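Local coordinates for protein putative adenosine kinase (Schistosoma mansoni, PDB 3VAS) that probably phosphorylates adenosine to AMP, as an adenosine kinase of the ribokinase (pfkB) family, and here holds adenosine in its nucleoside pocket, at residues 81-89 with 182-190; 162-173 with 191-202. One frame throughout, in Å; residues are numbered along the deposited sequence.

Contact 1 (81-89 with 182-190). With ADN (adenosine), chain C.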
loop_
_atom_site.group_PDB
_atom_site.type_symbol
_atom_site.label_atom_id
_atom_site.label_comp_id
_atom_site.label_asym_id
_atom_site.label_seq_id
_atom_site.Cartn_x
_atom_site.Cartn_y
_atom_site.Cartn_z
ATOM N N GLY A 81 0.082 -10.988 -2.368
ATOM C CA GLY A 81 0.596 -9.729 -1.855
ATOM C C GLY A 81 0.247 -8.552 -2.748
ATOM O O GLY A 81 -0.749 -8.582 -3.474
ATOM N N GLY A 82 1.073 -7.511 -2.702
ATOM C CA GLY A 82 0.779 -6.271 -3.402
ATOM C C GLY A 82 0.161 -5.257 -2.451
ATOM O O GLY A 82 -0.918 -5.491 -1.894
ATOM N N ALA A 83 0.844 -4.130 -2.271
ATOM C CA ALA A 83 0.472 -3.151 -1.256
ATOM C C ALA A 83 -0.954 -2.620 -1.414
ATOM O O ALA A 83 -1.728 -2.624 -0.458
ATOM C CB ALA A 83 1.474 -2.000 -1.228
ATOM N N THR A 84 -1.294 -2.168 -2.616
ATOM C CA THR A 84 -2.617 -1.615 -2.870
ATOM C C THR A 84 -3.685 -2.690 -2.711
ATOM O O THR A 84 -4.736 -2.450 -2.117
ATOM C CB THR A 84 -2.726 -1.000 -4.282
ATOM O OG1 THR A 84 -1.746 0.033 -4.443
ATOM C CG2 THR A 84 -4.124 -0.415 -4.511
ATOM N N LEU A 85 -3.399 -3.878 -3.235
ATOM C CA LEU A 85 -4.339 -4.984 -3.166
ATOM C C LEU A 85 -4.593 -5.413 -1.717
ATOM O O LEU A 85 -5.738 -5.665 -1.343
ATOM C CB LEU A 85 -3.872 -6.166 -4.033
ATOM C CG LEU A 85 -4.755 -7.418 -3.984
ATOM C CD1 LEU A 85 -6.213 -7.088 -4.330
ATOM C CD2 LEU A 85 -4.218 -8.524 -4.899
ATOM N N ASN A 86 -3.531 -5.480 -0.911
ATOM C CA ASN A 86 -3.663 -5.784 0.514
ATOM C C ASN A 86 -4.662 -4.841 1.196
ATOM O O ASN A 86 -5.584 -5.282 1.887
ATOM C CB ASN A 86 -2.312 -5.678 1.236
ATOM C CG ASN A 86 -1.368 -6.835 0.928
ATOM O OD1 ASN A 86 -1.763 -7.860 0.369
ATOM N ND2 ASN A 86 -0.107 -6.677 1.326
ATOM N N THR A 87 -4.474 -3.544 0.976
ATOM C CA THR A 87 -5.306 -2.517 1.590
ATOM C C THR A 87 -6.758 -2.590 1.126
ATOM O O THR A 87 -7.683 -2.595 1.940
ATOM C CB THR A 87 -4.734 -1.111 1.301
ATOM O OG1 THR A 87 -3.479 -0.965 1.975
ATOM C CG2 THR A 87 -5.683 -0.022 1.781
ATOM N N VAL A 88 -6.956 -2.659 -0.185
ATOM C CA VAL A 88 -8.302 -2.652 -0.746
ATOM C C VAL A 88 -9.105 -3.899 -0.378
ATOM O O VAL A 88 -10.289 -3.810 -0.059
ATOM C CB VAL A 88 -8.258 -2.454 -2.271
ATOM C CG1 VAL A 88 -9.625 -2.721 -2.898
ATOM C CG2 VAL A 88 -7.773 -1.052 -2.587
ATOM N N LYS A 89 -8.467 -5.063 -0.396
ATOM C CA LYS A 89 -9.198 -6.277 -0.062
ATOM C C LYS A 89 -9.511 -6.355 1.432
ATOM O O LYS A 89 -10.507 -6.956 1.829
ATOM C CB LYS A 89 -8.484 -7.535 -0.570
ATOM C CG LYS A 89 -7.230 -7.940 0.179
ATOM C CD LYS A 89 -6.557 -9.116 -0.538
ATOM C CE LYS A 89 -5.469 -9.749 0.315
ATOM N NZ LYS A 89 -4.826 -10.904 -0.374
ATOM N N TYR A 182 -10.739 6.461 -3.648
ATOM C CA TYR A 182 -9.637 5.750 -4.291
ATOM C C TYR A 182 -8.482 5.512 -3.328
ATOM O O TYR A 182 -8.178 6.353 -2.478
ATOM C CB TYR A 182 -9.136 6.510 -5.520
ATOM C CG TYR A 182 -10.234 6.894 -6.481
ATOM C CD1 TYR A 182 -10.723 5.981 -7.405
ATOM C CD2 TYR A 182 -10.786 8.164 -6.459
ATOM C CE1 TYR A 182 -11.731 6.327 -8.284
ATOM C CE2 TYR A 182 -11.797 8.517 -7.331
ATOM C CZ TYR A 182 -12.265 7.596 -8.242
ATOM O OH TYR A 182 -13.271 7.947 -9.114
ATOM N N TYR A 183 -7.856 4.348 -3.452
ATOM C CA TYR A 183 -6.607 4.080 -2.763
ATOM C C TYR A 183 -5.576 3.578 -3.763
ATOM O O TYR A 183 -5.761 2.522 -4.369
ATOM C CB TYR A 183 -6.786 3.046 -1.646
ATOM C CG TYR A 183 -5.504 2.797 -0.878
ATOM C CD1 TYR A 183 -5.114 3.642 0.160
ATOM C CD2 TYR A 183 -4.666 1.735 -1.205
ATOM C CE1 TYR A 183 -3.933 3.429 0.860
ATOM C CE2 TYR A 183 -3.481 1.516 -0.518
ATOM C CZ TYR A 183 -3.122 2.362 0.515
ATOM O OH TYR A 183 -1.950 2.133 1.203
ATOM N N ILE A 184 -4.502 4.340 -3.948
ATOM C CA ILE A 184 -3.379 3.884 -4.758
ATOM C C ILE A 184 -2.057 4.115 -4.024
ATOM O O ILE A 184 -1.754 5.233 -3.600
ATOM C CB ILE A 184 -3.313 4.591 -6.128
ATOM C CG1 ILE A 184 -4.676 4.585 -6.825
ATOM C CG2 ILE A 184 -2.266 3.927 -7.017
ATOM C CD1 ILE A 184 -4.677 5.334 -8.146
ATOM N N ALA A 185 -1.281 3.047 -3.867
ATOM C CA ALA A 185 0.032 3.139 -3.234
ATOM C C ALA A 185 1.054 3.782 -4.169
ATOM O O ALA A 185 0.917 3.718 -5.395
ATOM C CB ALA A 185 0.515 1.758 -2.797
ATOM N N GLY A 186 2.077 4.394 -3.578
ATOM C CA GLY A 186 3.145 5.010 -4.341
ATOM C C GLY A 186 3.850 4.029 -5.259
ATOM O O GLY A 186 4.400 4.424 -6.285
ATOM N N PHE A 187 3.827 2.751 -4.885
ATOM C CA PHE A 187 4.453 1.683 -5.661
ATOM C C PHE A 187 4.028 1.659 -7.128
ATOM O O PHE A 187 4.762 1.163 -7.983
ATOM C CB PHE A 187 4.128 0.325 -5.042
ATOM C CG PHE A 187 4.899 0.018 -3.785
ATOM C CD1 PHE A 187 4.245 -0.454 -2.657
ATOM C CD2 PHE A 187 6.276 0.172 -3.739
ATOM C CE1 PHE A 187 4.947 -0.747 -1.501
ATOM C CE2 PHE A 187 6.981 -0.122 -2.586
ATOM C CZ PHE A 187 6.314 -0.582 -1.468
ATOM N N VAL A 188 2.842 2.183 -7.413
ATOM C CA VAL A 188 2.287 2.140 -8.766
ATOM C C VAL A 188 2.948 3.168 -9.693
ATOM O O VAL A 188 2.816 3.099 -10.915
ATOM C CB VAL A 188 0.754 2.304 -8.731
ATOM C CG1 VAL A 188 0.139 2.046 -10.102
ATOM C CG2 VAL A 188 0.169 1.338 -7.713
ATOM N N ILE A 189 3.682 4.108 -9.103
ATOM C CA ILE A 189 4.479 5.054 -9.875
ATOM C C ILE A 189 5.407 4.316 -10.843
ATOM O O ILE A 189 5.591 4.752 -11.981
ATOM C CB ILE A 189 5.292 5.991 -8.949
ATOM C CG1 ILE A 189 4.357 6.995 -8.266
ATOM C CG2 ILE A 189 6.372 6.729 -9.728
ATOM C CD1 ILE A 189 4.983 7.743 -7.103
ATOM N N ASN A 190 5.955 3.182 -10.400
ATOM C CA ASN A 190 6.892 2.403 -11.213
ATOM C C ASN A 190 6.239 1.606 -12.347
ATOM O O ASN A 190 6.907 1.225 -13.312
ATOM C CB ASN A 190 7.695 1.430 -10.342
ATOM C CG ASN A 190 8.552 2.133 -9.301
ATOM O OD1 ASN A 190 8.595 1.719 -8.143
ATOM N ND2 ASN A 190 9.242 3.197 -9.708
HETATM O "O5'" ADN C . 3.571 -3.884 2.691
HETATM C "C5'" ADN C . 4.020 -5.213 2.430
HETATM C "C4'" ADN C . 3.611 -5.668 1.050
HETATM O "O4'" ADN C . 4.248 -4.846 0.060
HETATM C "C3'" ADN C . 3.967 -7.112 0.677
HETATM O "O3'" ADN C . 2.780 -7.908 0.661
HETATM C "C2'" ADN C . 4.529 -7.007 -0.759
HETATM O "O2'" ADN C . 3.950 -7.901 -1.684
HETATM C "C1'" ADN C . 4.238 -5.555 -1.142
HETATM N N9 ADN C . 5.206 -4.964 -2.067
HETATM C C8 ADN C . 6.521 -5.051 -2.003
HETATM N N7 ADN C . 7.068 -4.329 -3.164
HETATM C C5 ADN C . 5.973 -3.816 -3.922
HETATM C C6 ADN C . 5.917 -3.072 -5.096
HETATM N N6 ADN C . 7.134 -2.692 -5.763
HETATM N N1 ADN C . 4.685 -2.708 -5.624
HETATM C C2 ADN C . 3.522 -3.069 -4.992
HETATM N N3 ADN C . 3.575 -3.798 -3.833
HETATM C C4 ADN C . 4.837 -4.172 -3.306
HETATM O O HOH W 1 -0.796 -0.222 1.005
#

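Contact 2 (162-173 with 191-202)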
loop_
_atom_site.group_PDB
_atom_site.type_symbol
_atom_site.label_atom_id
_atom_site.label_comp_id
_atom_site.label_asym_id
_atom_site.label_seq_id
_atom_site.Cartn_x
_atom_site.Cartn_y
_atom_site.Cartn_z
ATOM N N LEU A 162 0.679 -3.097 -16.867
ATOM C CA LEU A 162 -0.571 -2.385 -16.619
ATOM C C LEU A 162 -0.578 -1.084 -17.413
ATOM O O LEU A 162 0.328 -0.258 -17.276
ATOM C CB LEU A 162 -0.746 -2.100 -15.130
ATOM C CG LEU A 162 -1.960 -1.259 -14.734
ATOM C CD1 LEU A 162 -3.266 -2.009 -15.004
ATOM C CD2 LEU A 162 -1.845 -0.858 -13.277
ATOM N N SER A 163 -1.589 -0.911 -18.257
ATOM C CA SER A 163 -1.590 0.202 -19.198
ATOM C C SER A 163 -2.817 1.088 -19.079
ATOM O O SER A 163 -3.856 0.672 -18.574
ATOM C CB SER A 163 -1.482 -0.311 -20.634
ATOM O OG SER A 163 -2.634 -1.051 -20.988
ATOM N N LEU A 164 -2.681 2.313 -19.567
ATOM C CA LEU A 164 -3.791 3.247 -19.629
ATOM C C LEU A 164 -4.874 2.704 -20.559
ATOM O O LEU A 164 -6.064 2.944 -20.345
ATOM C CB LEU A 164 -3.295 4.611 -20.116
ATOM C CG LEU A 164 -4.238 5.806 -20.004
ATOM C CD1 LEU A 164 -4.770 5.953 -18.582
ATOM C CD2 LEU A 164 -3.524 7.075 -20.448
ATOM N N ALA A 165 -4.454 1.964 -21.586
ATOM C CA ALA A 165 -5.386 1.347 -22.524
ATOM C C ALA A 165 -6.353 0.386 -21.840
ATOM O O ALA A 165 -7.531 0.326 -22.193
ATOM C CB ALA A 165 -4.631 0.630 -23.643
ATOM N N HIS A 166 -5.854 -0.373 -20.870
ATOM C CA HIS A 166 -6.687 -1.346 -20.174
ATOM C C HIS A 166 -7.626 -0.637 -19.212
ATOM O O HIS A 166 -8.791 -1.005 -19.073
ATOM C CB HIS A 166 -5.825 -2.348 -19.416
ATOM C CG HIS A 166 -6.596 -3.192 -18.452
ATOM N ND1 HIS A 166 -7.355 -4.272 -18.849
ATOM C CD2 HIS A 166 -6.738 -3.103 -17.108
ATOM C CE1 HIS A 166 -7.925 -4.818 -17.789
ATOM N NE2 HIS A 166 -7.569 -4.128 -16.721
ATOM N N ILE A 167 -7.101 0.389 -18.555
ATOM C CA ILE A 167 -7.863 1.187 -17.604
ATOM C C ILE A 167 -8.983 1.968 -18.294
ATOM O O ILE A 167 -10.051 2.177 -17.717
ATOM C CB ILE A 167 -6.924 2.141 -16.837
ATOM C CG1 ILE A 167 -5.940 1.329 -15.989
ATOM C CG2 ILE A 167 -7.706 3.102 -15.961
ATOM C CD1 ILE A 167 -4.818 2.153 -15.393
ATOM N N GLU A 168 -8.752 2.371 -19.539
ATOM C CA GLU A 168 -9.710 3.211 -20.253
ATOM C C GLU A 168 -10.785 2.434 -21.010
ATOM O O GLU A 168 -11.651 3.033 -21.649
ATOM C CB GLU A 168 -8.989 4.179 -21.195
ATOM C CG GLU A 168 -8.243 5.292 -20.476
ATOM C CD GLU A 168 -7.592 6.276 -21.428
ATOM O OE1 GLU A 168 -7.151 5.855 -22.522
ATOM O OE2 GLU A 168 -7.528 7.475 -21.083
ATOM N N GLN A 169 -10.732 1.106 -20.943
ATOM C CA GLN A 169 -11.808 0.289 -21.497
ATOM C C GLN A 169 -13.103 0.671 -20.797
ATOM O O GLN A 169 -13.111 0.852 -19.583
ATOM C CB GLN A 169 -11.535 -1.193 -21.268
ATOM C CG GLN A 169 -10.487 -1.795 -22.168
ATOM C CD GLN A 169 -10.304 -3.271 -21.899
ATOM O OE1 GLN A 169 -10.734 -4.113 -22.684
ATOM N NE2 GLN A 169 -9.674 -3.594 -20.775
ATOM N N PRO A 170 -14.196 0.815 -21.562
ATOM C CA PRO A 170 -15.493 1.199 -20.991
ATOM C C PRO A 170 -15.891 0.379 -19.758
ATOM O O PRO A 170 -16.414 0.952 -18.800
ATOM C CB PRO A 170 -16.460 0.946 -22.146
ATOM C CG PRO A 170 -15.636 1.226 -23.362
ATOM C CD PRO A 170 -14.247 0.731 -23.034
ATOM N N HIS A 171 -15.623 -0.924 -19.766
ATOM C CA HIS A 171 -16.062 -1.785 -18.667
ATOM C C HIS A 171 -15.154 -1.700 -17.444
ATOM O O HIS A 171 -15.511 -2.185 -16.371
ATOM C CB HIS A 171 -16.221 -3.242 -19.123
ATOM C CG HIS A 171 -14.925 -3.948 -19.383
ATOM N ND1 HIS A 171 -14.281 -3.902 -20.601
ATOM C CD2 HIS A 171 -14.160 -4.731 -18.584
ATOM C CE1 HIS A 171 -13.174 -4.619 -20.541
ATOM N NE2 HIS A 171 -13.075 -5.132 -19.327
ATOM N N VAL A 172 -13.984 -1.087 -17.608
ATOM C CA VAL A 172 -13.076 -0.875 -16.489
ATOM C C VAL A 172 -13.171 0.560 -15.973
ATOM O O VAL A 172 -13.217 0.795 -14.762
ATOM C CB VAL A 172 -11.613 -1.196 -16.858
ATOM C CG1 VAL A 172 -10.689 -0.863 -15.693
ATOM C CG2 VAL A 172 -11.472 -2.659 -17.249
ATOM N N TRP A 173 -13.213 1.521 -16.893
ATOM C CA TRP A 173 -13.323 2.918 -16.499
ATOM C C TRP A 173 -14.613 3.183 -15.728
ATOM O O TRP A 173 -14.680 4.110 -14.920
ATOM C CB TRP A 173 -13.227 3.855 -17.708
ATOM C CG TRP A 173 -13.204 5.291 -17.298
ATOM C CD1 TRP A 173 -14.202 6.209 -17.459
ATOM C CD2 TRP A 173 -12.138 5.973 -16.623
ATOM N NE1 TRP A 173 -13.818 7.422 -16.936
ATOM C CE2 TRP A 173 -12.554 7.303 -16.417
ATOM C CE3 TRP A 173 -10.866 5.587 -16.180
ATOM C CZ2 TRP A 173 -11.749 8.250 -15.786
ATOM C CZ3 TRP A 173 -10.066 6.529 -15.551
ATOM C CH2 TRP A 173 -10.511 7.844 -15.362
ATOM N N THR A 191 4.944 1.339 -12.232
ATOM C CA THR A 191 4.299 0.428 -13.170
ATOM C C THR A 191 3.331 1.117 -14.127
ATOM O O THR A 191 3.278 0.778 -15.309
ATOM C CB THR A 191 3.573 -0.725 -12.438
ATOM O OG1 THR A 191 2.669 -0.183 -11.467
ATOM C CG2 THR A 191 4.579 -1.637 -11.736
ATOM N N CYS A 192 2.562 2.078 -13.622
ATOM C CA CYS A 192 1.574 2.750 -14.456
ATOM C C CYS A 192 1.240 4.149 -13.952
ATOM O O CYS A 192 0.107 4.425 -13.557
ATOM C CB CYS A 192 0.297 1.915 -14.539
ATOM S SG CYS A 192 -0.861 2.485 -15.789
ATOM N N TYR A 193 2.229 5.033 -13.978
ATOM C CA TYR A 193 2.025 6.390 -13.500
ATOM C C TYR A 193 0.924 7.116 -14.270
ATOM O O TYR A 193 0.148 7.872 -13.690
ATOM C CB TYR A 193 3.324 7.194 -13.547
ATOM C CG TYR A 193 3.152 8.549 -12.914
ATOM C CD1 TYR A 193 2.821 8.664 -11.569
ATOM C CD2 TYR A 193 3.288 9.713 -13.661
ATOM C CE1 TYR A 193 2.649 9.901 -10.981
ATOM C CE2 TYR A 193 3.123 10.953 -13.086
ATOM C CZ TYR A 193 2.802 11.041 -11.746
ATOM O OH TYR A 193 2.628 12.272 -11.168
ATOM N N GLU A 194 0.859 6.867 -15.574
ATOM C CA GLU A 194 -0.133 7.496 -16.438
ATOM C C GLU A 194 -1.569 7.193 -15.988
ATOM O O GLU A 194 -2.423 8.078 -15.963
ATOM C CB GLU A 194 0.087 7.074 -17.904
ATOM C CG GLU A 194 0.271 5.563 -18.111
ATOM C CD GLU A 194 0.280 5.146 -19.585
ATOM O OE1 GLU A 194 0.493 6.020 -20.458
ATOM O OE2 GLU A 194 0.073 3.941 -19.870
ATOM N N GLY A 195 -1.827 5.941 -15.631
ATOM C CA GLY A 195 -3.139 5.545 -15.157
ATOM C C GLY A 195 -3.478 6.151 -13.805
ATOM O O GLY A 195 -4.577 6.668 -13.601
ATOM N N MET A 196 -2.537 6.096 -12.869
ATOM C CA MET A 196 -2.821 6.619 -11.540
ATOM C C MET A 196 -2.975 8.139 -11.571
ATOM O O MET A 196 -3.759 8.700 -10.813
ATOM C CB MET A 196 -1.782 6.156 -10.512
ATOM C CG MET A 196 -0.398 6.718 -10.695
ATOM S SD MET A 196 0.793 5.890 -9.619
ATOM C CE MET A 196 0.261 6.438 -8.004
ATOM N N LEU A 197 -2.251 8.795 -12.473
ATOM C CA LEU A 197 -2.388 10.240 -12.648
ATOM C C LEU A 197 -3.761 10.586 -13.220
ATOM O O LEU A 197 -4.405 11.541 -12.781
ATOM C CB LEU A 197 -1.286 10.789 -13.563
ATOM C CG LEU A 197 -1.260 12.312 -13.714
ATOM C CD1 LEU A 197 -1.193 12.989 -12.350
ATOM C CD2 LEU A 197 -0.096 12.760 -14.585
ATOM N N LYS A 198 -4.201 9.805 -14.202
ATOM C CA LYS A 198 -5.508 10.016 -14.805
ATOM C C LYS A 198 -6.618 9.862 -13.766
ATOM O O LYS A 198 -7.528 10.685 -13.701
ATOM C CB LYS A 198 -5.744 9.046 -15.965
ATOM C CG LYS A 198 -6.812 9.535 -16.933
ATOM C CD LYS A 198 -7.551 8.394 -17.619
ATOM C CE LYS A 198 -8.739 8.937 -18.418
ATOM N NZ LYS A 198 -9.696 7.876 -18.835
ATOM N N ILE A 199 -6.539 8.811 -12.954
ATOM C CA ILE A 199 -7.542 8.582 -11.918
ATOM C C ILE A 199 -7.511 9.692 -10.866
ATOM O O ILE A 199 -8.555 10.148 -10.410
ATOM C CB ILE A 199 -7.372 7.203 -11.248
ATOM C CG1 ILE A 199 -7.711 6.094 -12.245
ATOM C CG2 ILE A 199 -8.264 7.085 -10.017
ATOM C CD1 ILE A 199 -7.476 4.696 -11.714
ATOM N N ALA A 200 -6.311 10.135 -10.501
ATOM C CA ALA A 200 -6.153 11.214 -9.530
ATOM C C ALA A 200 -6.813 12.514 -10.000
ATOM O O ALA A 200 -7.476 13.200 -9.222
ATOM C CB ALA A 200 -4.679 11.442 -9.217
ATOM N N LYS A 201 -6.628 12.848 -11.274
ATOM C CA LYS A 201 -7.263 14.031 -11.848
ATOM C C LYS A 201 -8.785 13.896 -11.870
ATOM O O LYS A 201 -9.500 14.864 -11.607
ATOM C CB LYS A 201 -6.737 14.308 -13.257
ATOM C CG LYS A 201 -5.280 14.715 -13.289
ATOM C CD LYS A 201 -4.777 14.883 -14.705
ATOM C CE LYS A 201 -3.313 15.280 -14.708
ATOM N NZ LYS A 201 -2.746 15.246 -16.081
ATOM N N HIS A 202 -9.272 12.700 -12.190
ATOM C CA HIS A 202 -10.707 12.435 -12.174
ATOM C C HIS A 202 -11.282 12.658 -10.776
ATOM O O HIS A 202 -12.344 13.262 -10.624
ATOM C CB HIS A 202 -11.005 11.011 -12.647
ATOM C CG HIS A 202 -12.419 10.581 -12.407
ATOM N ND1 HIS A 202 -13.435 10.816 -13.310
ATOM C CD2 HIS A 202 -12.989 9.937 -11.360
ATOM C CE1 HIS A 202 -14.568 10.333 -12.830
ATOM N NE2 HIS A 202 -14.325 9.794 -11.649
#

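Contact 1 (81-89 with 182-190)
Thr87 lays its methyl over the Tyr183 ring: CG2 stands 3.5 Å from the ring centroid, 12° off the normal, a CH-pi contact over the centre of one face. CG2 is anti to the backbone N, which leaves OG1 beside that N, facing the phenol end. There a water in the plane of the Tyr183 ring, at its edge, donates to Thr87 OG1 (2.9 Å) and is hydrogen-bonded to Tyr183 OH; Asp320 and Asn213, respectively, are further partners of these two hydroxyls. One turn earlier, Thr84 turns its two branches to neighbouring points of the strand end. Its OG1 accepts the backbone N-H of Ala185 at 3.1 Å and 160°, while CG2 sits against the Tyr183 carbonyl O (3.4 Å) and near the ring plane at its edge. Ala83 CB meets the edge of the Phe187 ring, 3.5 Å from CD1, and adenosine C6 lies against a face of that ring, offset toward the rim. The helix start grips the nucleoside directly: Gly82 N bonds O2', and Ala83 N reaches N3 of adenosine at 3.2 Å, almost straight (169°). Asn86 ND2 adds a bond to O3'. In the fold, residues 83-89 of helix 83-95 run roughly antiparallel to residues 182-185 of strand 181-185, and helix 318-330 packs against both through Thr87 and Tyr183, while strand 27-40 pairs with the strand.

Contact 2 (162-173 with 191-202)
Lys198 NZ is gripped by two groups of the 162-173 segment: the carboxylate of Glu168, whose OE2 is 3.1 Å away in a salt bridge with a weak hydrogen bond, and the indole of Trp173. The ammonium stands over the six-membered ring, 3.4 Å from its centroid and 6° off the normal, a cation-pi contact, and CE follows over the same ring. An extended lysine chain, with CG anti to the backbone N (chi1 -159°), carries the charge across from helix 189-205; on the way CD passes Leu164 CD1 at 3.8 Å. The indole also turns its edge toward the face of His202, the planes at 76° and the centroids 5.5 Å apart, in a T-shaped pair; the far nitrogen of this imidazole, NE2, bonds Lys208. Toward the other end, Glu194 OE2 accepts the backbone N-H of Leu164 at 3.2 Å, met from above the carboxylate plane. This bond ties the first turn of helix 164-167, which Ser163 caps through a bond from His166 N to OG. Apolar contacts run beside these polar ones. Ile167 CD1 rests 3.8 Å from Gly195 CA, where the absent side chain lets the helices close in, and it also touches Cys192 SG. Near the start of the 191-202 segment Leu162 CD2 packs on Cys192 CB, 3.7 Å away, and beside the cation-pi site Ile199 CG1 meets the indole. Helices 164-167 and 170-178, with the loop residue Leu162, thus pack on helix 189-205 outside the central sheet of a ribokinase-like alpha/beta fold, Ile167 and Ile199 both reaching Met30 of strand 27-40.

Overall arrangement
The two contacts have centres about 14 Å apart. Helix 83-95 and helix 189-205 meet alternate side chains of strand 181-185, and contact 2 lies further out, on helix 189-205. The centre of contact 1 is about 4 Å from that of the chain, the centre of contact 2 about 18 Å, in a partly buried outer region. Their segments alternate along the chain as 81-89, 162-173, 182-190, 191-202: helix 170-178 leads into strand 181-185, which continues through the adenosine-binding turn into helix 189-205, the helix both contacts use. They touch where Met196 packs on Ile184 and Val188, and where Tyr182 meets His202. Helix 189-205 thus joins the ligand pocket to the outer helices of this ribokinase-like fold.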